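Local structure of D-xylonate dehydratase (Caulobacter crescentus, 5OYN) at residues A[105-110]-A[465-470]; A[126-131]-A[151-156]; A[161-166]-A[203-208]; A[228-233]-A[244-249]; A[389-394]-A[401-406]. The protein catalyses the dehydration of D-xylonate to 2-dehydro-3-deoxy-D-arabinonate, and of D-gluconate with similar efficiency, using a [2Fe-2S] cluster and a magnesium ion. All coordinates share one frame; numbering follows the deposited sequence.

Contact 1 (A[105-110]-A[465-470]); sequences RPTAAL and IGWPGS
The hydroxyl of Thr107 is gripped from two directions. OG1 of Thr107 donates to the carbonyl O of Ser470 at 3.2 Å, approaching 17° out of the carbonyl plane. The same OG1 accepts the Ala109 N-H at 3.2 Å in a nearly straight bond of 172°, a capping bond at the start of helix 109-125. With chi1 at 170°, OG1 trans to the Thr107 nitrogen can meet both partners, while the methyl CG2 is turned to the Gly469 carbonyl, 3.3 Å from its O. Nearer the start of segment 105-110, the Trp467 indole reaches Pro106: NE1 makes a weak 3.4 Å bond to Pro106 O, which lies at the ring edge near its plane, and Pro106 CB packs 3.6 Å from CD1 of Trp467. Both prolines, Pro106 and Pro468, follow cis peptide bonds. Leu110 approaches the glycine backbone with its branched end, CD2 lying 3.9 Å from Gly469 N. Beyond the pair, Arg597 of the second subunit makes a cation-pi contact with Trp467, and Arg105 a salt bridge with Asp22 of that subunit. The Thr107 side chain lies about 7 Å from the bound magnesium, near the magnesium ligands Glu101 and Glu472. One hydroxyl thus joins a helix start in the N-terminal family region to a backbone carbonyl of the C-terminal one, beside the metal site.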
# COMPACT_ATOMS: atom_id res chain seq x y z
N ARG A 105 -20.35 -14.32 -14.78
CA ARG A 105 -21.19 -15.26 -15.49
C ARG A 105 -22.18 -15.93 -14.53
O ARG A 105 -21.80 -16.31 -13.42
CB ARG A 105 -20.33 -16.32 -16.19
CG ARG A 105 -19.56 -15.74 -17.37
CD ARG A 105 -18.51 -16.70 -17.89
NE ARG A 105 -19.10 -17.88 -18.49
CZ ARG A 105 -18.41 -18.89 -19.00
NH1 ARG A 105 -17.08 -18.86 -19.01
NH2 ARG A 105 -19.05 -19.93 -19.52
N PRO A 106 -23.45 -16.08 -14.92
CA PRO A 106 -24.05 -15.83 -16.24
C PRO A 106 -24.08 -14.37 -16.69
O PRO A 106 -23.97 -14.13 -17.88
CB PRO A 106 -25.48 -16.36 -16.05
CG PRO A 106 -25.75 -16.16 -14.61
CD PRO A 106 -24.45 -16.44 -13.91
N THR A 107 -24.24 -13.41 -15.77
CA THR A 107 -24.20 -12.00 -16.12
C THR A 107 -24.01 -11.19 -14.84
O THR A 107 -24.39 -11.64 -13.76
CB THR A 107 -25.47 -11.52 -16.85
OG1 THR A 107 -25.47 -10.08 -16.94
CG2 THR A 107 -26.71 -11.96 -16.11
N ALA A 108 -23.40 -10.01 -14.98
CA ALA A 108 -23.21 -9.13 -13.83
C ALA A 108 -24.50 -8.43 -13.41
O ALA A 108 -24.52 -7.82 -12.33
CB ALA A 108 -22.13 -8.09 -14.13
N ALA A 109 -25.57 -8.49 -14.22
CA ALA A 109 -26.84 -7.94 -13.78
C ALA A 109 -27.33 -8.60 -12.51
O ALA A 109 -28.09 -7.99 -11.74
CB ALA A 109 -27.89 -8.09 -14.89
N LEU A 110 -26.90 -9.84 -12.26
CA LEU A 110 -27.29 -10.54 -11.05
C LEU A 110 -26.78 -9.84 -9.79
O LEU A 110 -27.36 -10.00 -8.71
CB LEU A 110 -26.76 -11.96 -11.09
CG LEU A 110 -27.62 -12.94 -11.87
CD1 LEU A 110 -26.95 -14.30 -11.91
CD2 LEU A 110 -28.96 -13.02 -11.20
N ILE A 465 -35.63 -13.09 -15.45
CA ILE A 465 -36.02 -14.40 -14.96
C ILE A 465 -35.44 -15.50 -15.82
O ILE A 465 -34.96 -16.52 -15.31
CB ILE A 465 -37.56 -14.49 -14.89
CG1 ILE A 465 -38.14 -13.34 -14.06
CG2 ILE A 465 -38.00 -15.83 -14.33
CD1 ILE A 465 -37.81 -13.42 -12.58
N GLY A 466 -35.44 -15.30 -17.14
CA GLY A 466 -35.06 -16.38 -18.04
C GLY A 466 -33.60 -16.78 -17.93
O GLY A 466 -33.27 -17.97 -18.00
N TRP A 467 -32.71 -15.80 -17.74
CA TRP A 467 -31.28 -16.05 -17.92
C TRP A 467 -30.63 -16.82 -16.76
O TRP A 467 -29.94 -17.82 -17.01
CB TRP A 467 -30.55 -14.73 -18.17
CG TRP A 467 -29.20 -14.92 -18.79
CD1 TRP A 467 -27.99 -14.82 -18.17
CD2 TRP A 467 -28.92 -15.26 -20.16
NE1 TRP A 467 -26.98 -15.07 -19.06
CE2 TRP A 467 -27.52 -15.34 -20.29
CE3 TRP A 467 -29.72 -15.50 -21.28
CZ2 TRP A 467 -26.90 -15.65 -21.49
CZ3 TRP A 467 -29.09 -15.80 -22.48
CH2 TRP A 467 -27.70 -15.88 -22.58
N PRO A 468 -30.79 -16.40 -15.49
CA PRO A 468 -31.47 -15.25 -14.86
C PRO A 468 -30.59 -14.03 -14.78
O PRO A 468 -29.40 -14.14 -15.06
CB PRO A 468 -31.78 -15.76 -13.46
CG PRO A 468 -30.69 -16.73 -13.17
CD PRO A 468 -30.23 -17.31 -14.48
N GLY A 469 -31.16 -12.89 -14.39
CA GLY A 469 -30.51 -11.60 -14.55
C GLY A 469 -30.42 -11.31 -16.03
O GLY A 469 -29.93 -12.15 -16.77
N SER A 470 -30.91 -10.17 -16.50
CA SER A 470 -30.93 -9.95 -17.94
C SER A 470 -29.51 -9.97 -18.49
O SER A 470 -28.54 -9.67 -17.79
CB SER A 470 -31.62 -8.63 -18.25
OG SER A 470 -31.33 -7.68 -17.24

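Contact 2 (A[126-131]-A[151-156]); sequences YPIDAV and VNIPAI
Ile153 is the main bump here, and its CD1 enters a hollow walled by Ile128, the Asp129 carbonyl and Val131. CD1 of Ile153 comes 3.8 Å from CG2 of Ile128, the two side chains crossing at a slant, and lies 4.4 Å from Val131 CB. A chi1 of 49° puts CG1 of Ile153 between its own nitrogen and carbonyl carbon, from where an extended chi2 carries CD1 into the hollow. Further along, Val131 presents CG1 to the small methyl of Ala155, 3.5 Å from CB, so a branched side chain sits against a short one. Ala130 and Pro154 pair more modestly, CB to CB at 4.2 Å. The backbones are joined at Val131: its N donates to Pro154 O at 3.0 Å with an angle of 147°, and a weak bond of 3.2 Å runs back from Ile156 N to Val131 O. Helix 241-259 packs on Ala130 and Ile156 through Ile254, whereas Val131 meets Leu123 of helix 109-125. The Asp129 carboxylate turns elsewhere, bonding Ser20 OG and the backbone N of Ile56. The chain leaves strand 130-135, runs through helix 141-151 and returns alongside as strand 155-159, a beta-alpha-beta crossover in the parallel four-stranded sheet. Across the contact, polarity is confined to the backbone: the amide of Val131 is bonded to the neighbouring strand and its carbonyl more weakly so, and the side chains that meet around them are hydrocarbon.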
# COMPACT_ATOMS: atom_id res chain seq x y z
N TYR A 126 -23.55 0.06 11.02
CA TYR A 126 -22.31 0.49 11.64
C TYR A 126 -22.36 1.98 11.93
O TYR A 126 -23.22 2.69 11.38
CB TYR A 126 -21.11 0.16 10.74
CG TYR A 126 -20.86 -1.32 10.58
CD1 TYR A 126 -21.41 -2.02 9.51
CD2 TYR A 126 -20.08 -2.01 11.50
CE1 TYR A 126 -21.19 -3.38 9.36
CE2 TYR A 126 -19.85 -3.36 11.35
CZ TYR A 126 -20.40 -4.05 10.29
OH TYR A 126 -20.17 -5.40 10.15
N PRO A 127 -21.48 2.50 12.79
CA PRO A 127 -21.56 3.93 13.13
C PRO A 127 -21.09 4.82 12.00
O PRO A 127 -20.06 5.50 12.12
CB PRO A 127 -20.65 4.05 14.36
CG PRO A 127 -19.68 2.97 14.20
CD PRO A 127 -20.43 1.82 13.56
N ILE A 128 -21.83 4.83 10.89
CA ILE A 128 -21.47 5.55 9.68
C ILE A 128 -22.42 6.73 9.53
O ILE A 128 -23.64 6.57 9.63
CB ILE A 128 -21.51 4.63 8.45
CG1 ILE A 128 -20.41 3.58 8.56
CG2 ILE A 128 -21.39 5.42 7.16
CD1 ILE A 128 -20.67 2.34 7.74
N ASP A 129 -21.86 7.92 9.29
CA ASP A 129 -22.64 9.14 9.17
C ASP A 129 -22.91 9.52 7.72
O ASP A 129 -24.07 9.62 7.31
CB ASP A 129 -21.93 10.28 9.88
CG ASP A 129 -21.86 10.05 11.36
OD1 ASP A 129 -22.86 9.51 11.90
OD2 ASP A 129 -20.81 10.40 11.97
N ALA A 130 -21.86 9.77 6.96
CA ALA A 130 -21.96 10.04 5.53
C ALA A 130 -21.17 8.98 4.79
O ALA A 130 -20.44 8.18 5.39
CB ALA A 130 -21.45 11.45 5.20
N VAL A 131 -21.30 8.96 3.46
CA VAL A 131 -20.63 7.97 2.64
C VAL A 131 -20.09 8.60 1.36
O VAL A 131 -20.62 9.58 0.84
CB VAL A 131 -21.57 6.79 2.31
CG1 VAL A 131 -22.63 7.22 1.33
CG2 VAL A 131 -20.77 5.61 1.78
N VAL A 151 -31.02 3.85 2.77
CA VAL A 151 -30.62 4.22 4.12
C VAL A 151 -30.76 5.72 4.31
O VAL A 151 -31.19 6.19 5.38
CB VAL A 151 -29.20 3.72 4.39
CG1 VAL A 151 -28.66 4.30 5.70
CG2 VAL A 151 -29.21 2.20 4.43
N ASN A 152 -30.42 6.50 3.29
CA ASN A 152 -30.61 7.95 3.29
C ASN A 152 -29.77 8.61 4.37
O ASN A 152 -30.28 9.24 5.30
CB ASN A 152 -32.09 8.33 3.43
CG ASN A 152 -32.38 9.74 2.97
OD1 ASN A 152 -31.82 10.21 1.97
ND2 ASN A 152 -33.26 10.43 3.67
N ILE A 153 -28.45 8.45 4.24
CA ILE A 153 -27.50 9.31 4.95
C ILE A 153 -26.78 10.12 3.88
O ILE A 153 -26.76 9.69 2.72
CB ILE A 153 -26.51 8.49 5.81
CG1 ILE A 153 -25.91 7.35 4.99
CG2 ILE A 153 -27.19 7.93 7.04
CD1 ILE A 153 -24.58 6.85 5.57
N PRO A 154 -26.22 11.29 4.19
CA PRO A 154 -25.59 12.10 3.14
C PRO A 154 -24.53 11.30 2.37
O PRO A 154 -23.68 10.64 2.96
CB PRO A 154 -24.97 13.27 3.91
CG PRO A 154 -25.67 13.29 5.23
CD PRO A 154 -26.09 11.90 5.53
N ALA A 155 -24.63 11.36 1.04
CA ALA A 155 -23.85 10.53 0.14
C ALA A 155 -23.27 11.40 -0.97
O ALA A 155 -23.72 12.52 -1.21
CB ALA A 155 -24.69 9.42 -0.47
N ILE A 156 -22.26 10.87 -1.65
CA ILE A 156 -21.68 11.55 -2.81
C ILE A 156 -20.94 10.51 -3.63
O ILE A 156 -20.32 9.59 -3.08
CB ILE A 156 -20.76 12.72 -2.35
CG1 ILE A 156 -20.40 13.64 -3.50
CG2 ILE A 156 -19.51 12.22 -1.60
CD1 ILE A 156 -19.48 14.79 -3.03

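Contact 3 (A[161-166]-A[203-208]); sequences GPMLDG and SAPSAG
The peptide carbonyls of Leu164 and Asp165 are the flat groups that Pro205 meets, its C-gamma-endo ring putting CG against both: CG of Pro205 lies 3.3 Å from Leu164 O, and the Asp165 carbonyl oxygen is also close to it. Leu164 adds its CB, 4.1 Å from the same CG of Pro205. Beside the ring, Ser206 OG takes the Leu164 N-H at 3.2 Å and 163°, and passes its own hydrogen to Ala207 O at 3.0 Å, tilted 26° from that carbonyl's plane. Met163 runs alongside segment 203-208: SD rests 3.6 Å from CB of Ala204, and a bend at chi3 (-53°) brings CE to 3.8 Å from Ser203 O. Gly208 lets the two segments close in, its CA lying 3.3 Å from Gly161 O. The Met163 side chain is about 7 Å from the bound [2Fe-2S] cluster, and the next residues, His209 and Cys210, belong to the cluster pocket. Arg241 of the third subunit bonds Ala204 O, and Leu164 meets Leu164 of that subunit. Two loops are thereby joined, one between strands 155-159 and 167-168, the other between helices 193-202 and 215-225.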
# COMPACT_ATOMS: atom_id res chain seq x y z
N GLY A 161 -13.57 6.89 -13.63
CA GLY A 161 -13.24 7.45 -14.92
C GLY A 161 -12.92 6.37 -15.94
O GLY A 161 -12.62 5.22 -15.58
N PRO A 162 -12.95 6.71 -17.22
CA PRO A 162 -12.62 5.73 -18.26
C PRO A 162 -11.11 5.57 -18.44
O PRO A 162 -10.29 6.36 -17.96
CB PRO A 162 -13.26 6.34 -19.50
CG PRO A 162 -13.09 7.79 -19.28
CD PRO A 162 -13.31 8.02 -17.80
N MET A 163 -10.75 4.52 -19.18
CA MET A 163 -9.37 4.30 -19.57
C MET A 163 -8.93 5.34 -20.60
O MET A 163 -9.74 6.11 -21.13
CB MET A 163 -9.20 2.90 -20.18
CG MET A 163 -9.25 1.80 -19.17
SD MET A 163 -9.34 0.18 -19.95
CE MET A 163 -10.74 0.36 -21.05
N LEU A 164 -7.63 5.36 -20.88
CA LEU A 164 -7.10 6.23 -21.92
C LEU A 164 -7.55 5.72 -23.30
O LEU A 164 -8.08 4.62 -23.43
CB LEU A 164 -5.58 6.29 -21.83
CG LEU A 164 -5.02 6.83 -20.52
CD1 LEU A 164 -3.50 6.67 -20.49
CD2 LEU A 164 -5.43 8.28 -20.33
N ASP A 165 -7.34 6.55 -24.32
CA ASP A 165 -7.66 6.13 -25.69
C ASP A 165 -6.85 4.90 -26.07
O ASP A 165 -5.66 4.81 -25.75
CB ASP A 165 -7.37 7.23 -26.71
CG ASP A 165 -8.15 8.52 -26.48
OD1 ASP A 165 -9.20 8.50 -25.78
OD2 ASP A 165 -7.70 9.56 -27.03
N GLY A 166 -7.47 3.98 -26.78
CA GLY A 166 -6.77 2.81 -27.30
C GLY A 166 -6.53 3.00 -28.79
O GLY A 166 -7.36 3.59 -29.49
N SER A 203 -7.58 -2.16 -26.81
CA SER A 203 -8.70 -1.32 -26.40
C SER A 203 -8.62 -0.91 -24.94
O SER A 203 -9.34 0.01 -24.54
CB SER A 203 -10.02 -2.05 -26.67
OG SER A 203 -10.45 -2.79 -25.54
N ALA A 204 -7.75 -1.55 -24.14
CA ALA A 204 -7.66 -1.34 -22.70
C ALA A 204 -6.22 -0.96 -22.37
O ALA A 204 -5.46 -1.79 -21.87
CB ALA A 204 -8.08 -2.58 -21.92
N PRO A 205 -5.82 0.28 -22.62
CA PRO A 205 -4.42 0.67 -22.43
C PRO A 205 -4.02 1.10 -21.02
O PRO A 205 -2.84 1.43 -20.81
CB PRO A 205 -4.28 1.85 -23.40
CG PRO A 205 -5.63 2.47 -23.39
CD PRO A 205 -6.60 1.34 -23.27
N SER A 206 -4.94 1.13 -20.05
CA SER A 206 -4.62 1.69 -18.73
C SER A 206 -5.72 1.32 -17.75
O SER A 206 -6.67 0.60 -18.08
CB SER A 206 -4.47 3.21 -18.81
OG SER A 206 -5.75 3.84 -18.75
N ALA A 207 -5.60 1.84 -16.53
CA ALA A 207 -6.65 1.68 -15.54
C ALA A 207 -7.88 2.55 -15.90
O ALA A 207 -7.78 3.56 -16.60
CB ALA A 207 -6.12 2.04 -14.15
N GLY A 208 -9.04 2.14 -15.41
CA GLY A 208 -10.29 2.82 -15.67
C GLY A 208 -11.32 1.89 -16.27
O GLY A 208 -11.08 0.70 -16.48

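Contact 4 (A[228-233]-A[244-249]); sequences LSLTGC and GQMAYK
Met246 reaches from helix 241-259 into the turn formed by Leu230 to Cys233. Its CB heads toward that turn, with CG pointing opposite the backbone N (chi1 169°). CG then meets sulfur, lying 3.8 Å from SG of Cys233. The next atom, SD, touches two methylene groups of the turn: CB of Leu230 at 3.8 Å and, a little farther, CB of Cys233 at 4.0 Å. Bends at chi2 (74°) and chi3 (56°) curl the chain so that CE finishes against the turn backbone, 3.7 Å from Thr231 O, with the Cys233 CA and the Gly232 carbonyl carbon also close by. One turn of helix later, Lys249 supplies a second surface: CD1 of Leu230 lies 4.0 Å from Lys249 CB, and also near the Lys249 carbonyl group, while the end of the lysine leads away from the loop. Between these segments the contact is one of van der Waals packing, with polar bonds confined to each side: Cys233 N donates to Leu230 O at 3.1 Å within the turn, and Lys249 N to Gln245 O within the helix. Around it, Leu158 of strand 155-159 touches both Cys233 and Met246, and Glu224 of helix 215-225 accepts from Gly232 N. The helix also meets the fourth subunit, where Gln245 NE2 bonds Ile45 O of that chain. The loop forms a type II beta turn, with Gly232 at its third position in the positive-phi conformation this turn requires, folded back onto the helix that follows it.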
# COMPACT_ATOMS: atom_id res chain seq x y z
N LEU A 228 -25.41 14.26 -7.89
CA LEU A 228 -24.87 13.41 -6.84
C LEU A 228 -23.34 13.39 -6.80
O LEU A 228 -22.77 12.79 -5.88
CB LEU A 228 -25.40 11.98 -7.01
CG LEU A 228 -26.72 11.73 -6.27
CD1 LEU A 228 -27.23 10.31 -6.47
CD2 LEU A 228 -26.53 12.04 -4.80
N SER A 229 -22.66 14.02 -7.75
CA SER A 229 -21.21 14.12 -7.73
C SER A 229 -20.83 15.54 -8.12
O SER A 229 -21.65 16.29 -8.64
CB SER A 229 -20.56 13.11 -8.67
OG SER A 229 -20.86 13.45 -10.00
N LEU A 230 -19.57 15.90 -7.84
CA LEU A 230 -19.12 17.26 -8.11
C LEU A 230 -19.06 17.51 -9.61
O LEU A 230 -18.99 16.59 -10.42
CB LEU A 230 -17.75 17.51 -7.48
CG LEU A 230 -17.66 17.45 -5.94
CD1 LEU A 230 -16.26 17.77 -5.49
CD2 LEU A 230 -18.68 18.39 -5.26
N THR A 231 -19.12 18.78 -9.97
CA THR A 231 -19.17 19.13 -11.39
C THR A 231 -17.87 18.70 -12.05
O THR A 231 -16.78 18.99 -11.54
CB THR A 231 -19.40 20.63 -11.58
OG1 THR A 231 -20.47 21.07 -10.73
CG2 THR A 231 -19.76 20.93 -13.00
N GLY A 232 -17.99 18.00 -13.18
CA GLY A 232 -16.86 17.54 -13.94
C GLY A 232 -16.34 16.18 -13.53
O GLY A 232 -15.40 15.69 -14.15
N CYS A 233 -16.95 15.56 -12.52
CA CYS A 233 -16.44 14.31 -11.97
C CYS A 233 -16.53 13.15 -12.96
O CYS A 233 -15.61 12.33 -13.04
CB CYS A 233 -17.21 13.98 -10.70
SG CYS A 233 -16.59 12.59 -9.78
N GLY A 244 -7.37 12.42 -9.25
CA GLY A 244 -6.98 12.38 -7.85
C GLY A 244 -7.25 13.68 -7.14
O GLY A 244 -7.57 13.69 -5.94
N GLN A 245 -7.13 14.80 -7.85
CA GLN A 245 -7.60 16.07 -7.30
C GLN A 245 -9.10 16.03 -7.03
O GLN A 245 -9.57 16.45 -5.97
CB GLN A 245 -7.25 17.19 -8.25
CG GLN A 245 -5.79 17.51 -8.18
CD GLN A 245 -5.34 18.36 -9.31
OE1 GLN A 245 -6.02 18.44 -10.34
NE2 GLN A 245 -4.19 19.00 -9.15
N MET A 246 -9.86 15.51 -7.99
CA MET A 246 -11.30 15.41 -7.78
C MET A 246 -11.59 14.51 -6.59
O MET A 246 -12.53 14.77 -5.82
CB MET A 246 -11.97 14.89 -9.04
CG MET A 246 -13.42 14.51 -8.85
SD MET A 246 -14.45 15.99 -8.71
CE MET A 246 -14.07 16.85 -10.24
N ALA A 247 -10.80 13.46 -6.41
CA ALA A 247 -11.05 12.56 -5.29
C ALA A 247 -10.84 13.28 -3.97
O ALA A 247 -11.59 13.07 -3.02
CB ALA A 247 -10.15 11.32 -5.40
N TYR A 248 -9.83 14.16 -3.91
CA TYR A 248 -9.62 14.98 -2.72
C TYR A 248 -10.81 15.89 -2.45
O TYR A 248 -11.37 15.89 -1.35
CB TYR A 248 -8.34 15.80 -2.89
CG TYR A 248 -8.06 16.75 -1.76
CD1 TYR A 248 -7.50 16.30 -0.55
CD2 TYR A 248 -8.31 18.10 -1.89
CE1 TYR A 248 -7.22 17.18 0.49
CE2 TYR A 248 -8.04 18.98 -0.86
CZ TYR A 248 -7.49 18.52 0.32
OH TYR A 248 -7.24 19.41 1.33
N LYS A 249 -11.22 16.68 -3.46
CA LYS A 249 -12.32 17.62 -3.25
C LYS A 249 -13.61 16.90 -2.89
O LYS A 249 -14.40 17.41 -2.09
CB LYS A 249 -12.49 18.50 -4.47
CG LYS A 249 -11.49 19.67 -4.44
CD LYS A 249 -11.03 20.06 -5.83
CE LYS A 249 -9.86 21.05 -5.77
NZ LYS A 249 -9.00 21.09 -7.02

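Contact 5 (A[389-394]-A[401-406]); sequences AGFLVL and FAIMKS
Leu394 N makes a sound backbone bond of 2.8 Å to Ala402 O, its donor standing 39° out of the carbonyl plane. Further along the pair the strands are held more loosely: Leu392 N to Met404 O is weak at 3.4 Å, and the return bond from Met404 N to Leu392 O, at 3.1 Å, is weak because it is bent to 133°. Beyond these, Ser406 donates its hydroxyl to Gly390 O, although the 2.5 Å between Ser406 OG and Gly390 O is doubtfully short. The tighter packing is on the face carrying Phe391, Val393 and Ile403, where the methyl CD1 of Ile403 lies over one face of the Phe391 ring, 4.2 Å from its centroid and 15° off the normal, a CH-pi contact. Val393 meets Phe401 at about a right angle, and Val393 CG2 lies 3.5 Å from Phe401 CD1; Phe401 is the one residue here that remains partly open to solvent. On the opposite face, Leu392 and Met404 are only loosely opposed, CB to CB at 4.4 Å, and Ile507 packs on Met404. Helix 289-299 adds Gln290 against Phe401 and Ile403. Strands 392-393 and 401-404 form an antiparallel beta hairpin, and strand 507-511 pairs with the second of them to complete a small three-stranded antiparallel sheet in the C-terminal family region.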
# COMPACT_ATOMS: atom_id res chain seq x y z
N ALA A 389 -32.48 11.47 -30.99
CA ALA A 389 -31.46 10.54 -30.52
C ALA A 389 -31.86 9.81 -29.24
O ALA A 389 -31.17 8.86 -28.86
CB ALA A 389 -30.14 11.27 -30.30
N GLY A 390 -32.93 10.24 -28.59
CA GLY A 390 -33.38 9.60 -27.37
C GLY A 390 -33.82 8.17 -27.61
O GLY A 390 -33.89 7.67 -28.73
N PHE A 391 -34.11 7.49 -26.51
CA PHE A 391 -34.66 6.15 -26.63
C PHE A 391 -36.05 6.26 -27.20
O PHE A 391 -36.75 7.26 -27.02
CB PHE A 391 -34.69 5.45 -25.28
CG PHE A 391 -33.34 5.27 -24.65
CD1 PHE A 391 -32.26 4.83 -25.41
CD2 PHE A 391 -33.14 5.56 -23.31
CE1 PHE A 391 -31.00 4.67 -24.83
CE2 PHE A 391 -31.88 5.40 -22.73
CZ PHE A 391 -30.82 4.96 -23.49
N LEU A 392 -36.45 5.23 -27.93
CA LEU A 392 -37.77 5.17 -28.54
C LEU A 392 -38.51 4.00 -27.92
O LEU A 392 -38.28 2.85 -28.30
CB LEU A 392 -37.66 5.04 -30.05
CG LEU A 392 -39.04 4.95 -30.71
CD1 LEU A 392 -39.90 6.15 -30.29
CD2 LEU A 392 -38.93 4.86 -32.21
N VAL A 393 -39.41 4.26 -26.97
CA VAL A 393 -40.19 3.16 -26.43
C VAL A 393 -41.14 2.63 -27.49
O VAL A 393 -41.74 3.39 -28.27
CB VAL A 393 -40.94 3.56 -25.14
CG1 VAL A 393 -41.62 4.85 -25.33
CG2 VAL A 393 -41.94 2.46 -24.75
N LEU A 394 -41.24 1.30 -27.56
CA LEU A 394 -42.04 0.60 -28.55
C LEU A 394 -43.03 -0.31 -27.83
O LEU A 394 -42.71 -0.92 -26.81
CB LEU A 394 -41.16 -0.21 -29.50
CG LEU A 394 -40.31 0.56 -30.53
CD1 LEU A 394 -39.94 -0.35 -31.71
CD2 LEU A 394 -41.01 1.83 -31.03
N PHE A 401 -43.57 -2.85 -23.20
CA PHE A 401 -42.54 -1.83 -23.16
C PHE A 401 -41.24 -2.40 -23.71
O PHE A 401 -40.91 -3.57 -23.45
CB PHE A 401 -42.33 -1.29 -21.73
CG PHE A 401 -41.15 -0.36 -21.58
CD1 PHE A 401 -41.33 1.01 -21.67
CD2 PHE A 401 -39.87 -0.86 -21.33
CE1 PHE A 401 -40.26 1.88 -21.53
CE2 PHE A 401 -38.79 0.00 -21.20
CZ PHE A 401 -38.98 1.38 -21.30
N ALA A 402 -40.52 -1.58 -24.46
CA ALA A 402 -39.16 -1.85 -24.91
C ALA A 402 -38.62 -0.53 -25.42
O ALA A 402 -39.39 0.41 -25.63
CB ALA A 402 -39.08 -2.92 -25.99
N ILE A 403 -37.30 -0.44 -25.58
CA ILE A 403 -36.68 0.77 -26.10
C ILE A 403 -35.74 0.40 -27.23
O ILE A 403 -35.20 -0.71 -27.28
CB ILE A 403 -35.93 1.55 -25.00
CG1 ILE A 403 -34.93 0.65 -24.28
CG2 ILE A 403 -36.90 2.17 -24.02
CD1 ILE A 403 -34.02 1.42 -23.36
N MET A 404 -35.56 1.34 -28.15
CA MET A 404 -34.70 1.17 -29.31
C MET A 404 -33.58 2.19 -29.26
O MET A 404 -33.81 3.35 -28.90
CB MET A 404 -35.49 1.31 -30.61
CG MET A 404 -34.83 0.68 -31.83
SD MET A 404 -35.35 1.54 -33.32
CE MET A 404 -34.35 0.76 -34.58
N LYS A 405 -32.36 1.76 -29.61
CA LYS A 405 -31.21 2.67 -29.56
C LYS A 405 -31.25 3.54 -30.81
O LYS A 405 -30.71 3.19 -31.86
CB LYS A 405 -29.90 1.91 -29.44
CG LYS A 405 -28.82 2.73 -28.69
CD LYS A 405 -27.60 1.90 -28.23
CE LYS A 405 -26.39 2.81 -27.96
NZ LYS A 405 -25.31 2.21 -27.10
N SER A 406 -31.89 4.70 -30.69
CA SER A 406 -32.02 5.58 -31.84
C SER A 406 -30.68 6.20 -32.22
O SER A 406 -30.46 6.48 -33.41
CB SER A 406 -33.02 6.69 -31.53
OG SER A 406 -34.09 6.18 -30.75

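In the fold
From the N terminus, contact 1 opens first, at 105-110, and closes last, at 465-470; its long loop encloses the other four, which follow one another in series without crossing. Contact 2 closes a short loop through helix 141-151, joining neighbouring strands of the parallel sheet. Contact 3 ties the loop leaving strand 155-159 to the loop before helix 215-225. Contact 4 folds the next loop onto helix 241-259, and touches contact 2 where Ile156 CG1 lies 3.5 Å from Leu228 O. Contact 5 closes a hairpin in the C-terminal family region. Contact 1 alone bridges the two family regions; its centre is about 22 Å from that of contact 5.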